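Local coordinates for 2-keto-3-deoxygluconate kinase (Thermotoga maritima, PDB 2AFB), which probably phosphorylates 2-keto-3-deoxygluconate with ATP to give its 6-phosphate, as a member of the pfkB (ribokinase-like) family of carbohydrate kinases, at residues A[19-24]-A[63-68]. Numbering follows the deposited sequence.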
ATOM      1  N   GLY A  19       6.557   3.732  32.549  1.00 26.27           N
ATOM      2  CA  GLY A  19       6.966   2.439  32.071  1.00 29.78           C
ATOM      3  C   GLY A  19       7.696   2.547  30.757  1.00 29.58           C
ATOM      4  O   GLY A  19       8.375   3.538  30.517  1.00 27.11           O
ATOM      5  N   GLU A  20       7.570   1.501  29.940  1.00 27.64           N
ATOM      6  CA  GLU A  20       8.252   1.413  28.622  1.00 29.58           C
ATOM      7  C   GLU A  20       7.316   1.542  27.453  1.00 28.98           C
ATOM      8  O   GLU A  20       6.289   0.870  27.402  1.00 32.74           O
ATOM      9  CB  GLU A  20       9.026   0.079  28.474  1.00 29.37           C
ATOM     10  CG  GLU A  20       9.671  -0.094  27.102  1.00 28.52           C
ATOM     11  CD  GLU A  20      10.824  -1.120  27.032  1.00 30.29           C
ATOM     12  OE1 GLU A  20      10.775  -2.150  27.728  1.00 30.07           O
ATOM     13  OE2 GLU A  20      11.754  -0.930  26.220  1.00 32.19           O
ATOM     14  N   ILE A  21       7.708   2.373  26.504  1.00 26.03           N
ATOM     15  CA  ILE A  21       7.066   2.423  25.221  1.00 26.54           C
ATOM     16  C   ILE A  21       7.986   1.845  24.152  1.00 28.20           C
ATOM     17  O   ILE A  21       9.201   2.083  24.139  1.00 27.67           O
ATOM     18  CB  ILE A  21       6.565   3.844  24.901  1.00 24.57           C
ATOM     19  CG1 ILE A  21       5.659   3.784  23.669  1.00 26.17           C
ATOM     20  CG2 ILE A  21       7.730   4.827  24.749  1.00 26.67           C
ATOM     21  CD1 ILE A  21       4.937   5.024  23.317  1.00 23.23           C
HETATM   22  N   MSE A  22       7.408   1.007  23.305  1.00 26.83           N
HETATM   23  CA  MSE A  22       8.158   0.282  22.323  1.00 30.92           C
HETATM   24  C   MSE A  22       7.666   0.604  20.948  1.00 29.10           C
HETATM   25  O   MSE A  22       6.489   0.917  20.761  1.00 27.85           O
HETATM   26  CB  MSE A  22       8.004  -1.216  22.508  1.00 26.82           C
HETATM   27  CG  MSE A  22       8.586  -1.679  23.743  1.00 35.41           C
HETATM   28 SE   MSE A  22       8.210  -3.547  24.062  1.00 44.96          SE
HETATM   29  CE  MSE A  22       6.194  -3.470  24.566  1.00 38.23           C
ATOM     30  N   LEU A  23       8.576   0.468  19.992  1.00 26.22           N
ATOM     31  CA  LEU A  23       8.187   0.378  18.583  1.00 24.69           C
ATOM     32  C   LEU A  23       7.461  -0.936  18.308  1.00 23.10           C
ATOM     33  O   LEU A  23       8.014  -1.994  18.604  1.00 22.55           O
ATOM     34  CB  LEU A  23       9.427   0.424  17.710  1.00 22.96           C
ATOM     35  CG  LEU A  23       9.186   0.109  16.200  1.00 20.05           C
ATOM     36  CD1 LEU A  23       8.370   1.134  15.468  1.00 26.54           C
ATOM     37  CD2 LEU A  23      10.534  -0.051  15.506  1.00 28.95           C
ATOM     38  N   ARG A  24       6.260  -0.882  17.717  1.00 23.82           N
ATOM     39  CA  ARG A  24       5.535  -2.084  17.362  1.00 25.08           C
ATOM     40  C   ARG A  24       5.511  -2.291  15.836  1.00 23.06           C
ATOM     41  O   ARG A  24       5.145  -1.407  15.077  1.00 23.87           O
ATOM     42  CB  ARG A  24       4.136  -2.048  17.873  1.00 22.74           C
ATOM     43  CG  ARG A  24       3.506  -3.429  17.920  1.00 31.44           C
ATOM     44  CD  ARG A  24       2.023  -3.339  18.237  1.00 36.46           C
ATOM     45  NE  ARG A  24       1.239  -3.296  17.036  1.00 32.95           N
ATOM     46  CZ  ARG A  24      -0.087  -3.348  16.955  1.00 38.21           C
ATOM     47  NH1 ARG A  24      -0.871  -3.412  18.027  1.00 32.30           N
ATOM     48  NH2 ARG A  24      -0.633  -3.334  15.747  1.00 31.35           N
ATOM     49  N   PHE A  63       3.419  10.912  30.483  1.00 27.31           N
ATOM     50  CA  PHE A  63       4.028   9.600  30.488  1.00 28.10           C
ATOM     51  C   PHE A  63       5.506   9.773  30.801  1.00 26.01           C
ATOM     52  O   PHE A  63       6.203  10.566  30.168  1.00 27.17           O
ATOM     53  CB  PHE A  63       3.870   8.928  29.131  1.00 25.83           C
ATOM     54  CG  PHE A  63       4.514   7.580  29.038  1.00 24.77           C
ATOM     55  CD1 PHE A  63       4.135   6.581  29.889  1.00 29.16           C
ATOM     56  CD2 PHE A  63       5.461   7.295  28.045  1.00 20.74           C
ATOM     57  CE1 PHE A  63       4.693   5.327  29.814  1.00 25.77           C
ATOM     58  CE2 PHE A  63       6.010   6.051  27.950  1.00 24.07           C
ATOM     59  CZ  PHE A  63       5.614   5.043  28.840  1.00 28.75           C
ATOM     60  N   VAL A  64       5.973   9.006  31.776  1.00 26.51           N
ATOM     61  CA  VAL A  64       7.346   9.079  32.206  1.00 27.03           C
ATOM     62  C   VAL A  64       8.090   7.843  31.695  1.00 24.98           C
ATOM     63  O   VAL A  64       7.671   6.730  31.940  1.00 23.44           O
ATOM     64  CB  VAL A  64       7.426   9.128  33.723  1.00 27.94           C
ATOM     65  CG1 VAL A  64       8.904   9.228  34.178  1.00 26.23           C
ATOM     66  CG2 VAL A  64       6.585  10.265  34.226  1.00 29.42           C
ATOM     67  N   THR A  65       9.200   8.065  31.010  1.00 28.88           N
ATOM     68  CA  THR A  65      10.009   6.988  30.467  1.00 27.95           C
ATOM     69  C   THR A  65      11.380   7.554  30.060  1.00 28.48           C
ATOM     70  O   THR A  65      11.700   8.707  30.353  1.00 26.22           O
ATOM     71  CB  THR A  65       9.315   6.256  29.278  1.00 28.27           C
ATOM     72  OG1 THR A  65       9.927   4.984  29.099  1.00 24.33           O
ATOM     73  CG2 THR A  65       9.395   7.029  27.949  1.00 27.00           C
ATOM     74  N   LYS A  66      12.197   6.698  29.448  1.00 27.53           N
ATOM     75  CA  LYS A  66      13.455   7.080  28.823  1.00 25.44           C
ATOM     76  C   LYS A  66      13.411   6.546  27.395  1.00 27.32           C
ATOM     77  O   LYS A  66      12.970   5.403  27.148  1.00 28.52           O
ATOM     78  CB  LYS A  66      14.682   6.511  29.615  1.00 28.14           C
ATOM     79  CG  LYS A  66      15.977   7.152  29.233  1.00 20.11           C
ATOM     80  CD  LYS A  66      17.142   6.584  29.967  1.00 27.08           C
ATOM     81  CE  LYS A  66      18.401   7.486  29.846  1.00 26.03           C
ATOM     82  NZ  LYS A  66      19.575   6.896  30.625  1.00 23.89           N
ATOM     83  N   LEU A  67      13.802   7.404  26.455  1.00 27.19           N
ATOM     84  CA  LEU A  67      13.951   7.030  25.063  1.00 26.60           C
ATOM     85  C   LEU A  67      15.280   7.491  24.537  1.00 24.78           C
ATOM     86  O   LEU A  67      15.797   8.503  25.015  1.00 22.49           O
ATOM     87  CB  LEU A  67      12.859   7.688  24.216  1.00 25.32           C
ATOM     88  CG  LEU A  67      11.459   7.165  24.533  1.00 27.01           C
ATOM     89  CD1 LEU A  67      10.416   8.003  23.882  1.00 25.35           C
ATOM     90  CD2 LEU A  67      11.352   5.718  24.085  1.00 28.70           C
ATOM     91  N   PRO A  68      15.804   6.800  23.509  1.00 25.41           N
ATOM     92  CA  PRO A  68      17.089   7.198  22.954  1.00 28.63           C
ATOM     93  C   PRO A  68      16.906   8.454  22.140  1.00 26.80           C
ATOM     94  O   PRO A  68      15.848   8.657  21.610  1.00 25.57           O
ATOM     95  CB  PRO A  68      17.443   6.039  22.017  1.00 28.47           C
ATOM     96  CG  PRO A  68      16.123   5.510  21.590  1.00 27.93           C
ATOM     97  CD  PRO A  68      15.248   5.631  22.801  1.00 25.80           C
TER
HETATM   98  O   HOH W   1      10.395   3.497  26.785  1.00 17.54           O
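In the ribokinase-like fold, strand 14-18 of the large central sheet leads through the short link 19-21 into strand 22-26 of the smaller four-stranded sheet, and Gly19, where the chain leaves the central sheet, still pairs with the neighbouring parallel strand 60-67. Gly19 N donates to Val64 O over 3.3 Å, continuing the parallel pairing in which Val64 also bonds Thr17. Beyond this point a side chain replaces the backbone partner: the Thr65 hydroxyl, placed anti to its own N (chi1 -161°), donates from OG1 to Gly19 O over 2.6 Å, in the carbonyl plane. A water then bridges the diverging chains, accepting from Ile21 N and donating to Thr65 OG1, which is thus both donor and acceptor.

The Phe63 ring lies against the turning backbone. It brings its CZ end to within 3.6 Å of Gly19 O, at an oblique angle, while Glu20 C sits near the ring plane at the edge. Helix 46-56 packs against both Phe63 and Ile21 through Ala48. The apolar contacts belong to Ile21, which meets the ring at CE2 with CB and CG2, and the same CG2 methyl touches Leu67 CD2 at 3.8 Å.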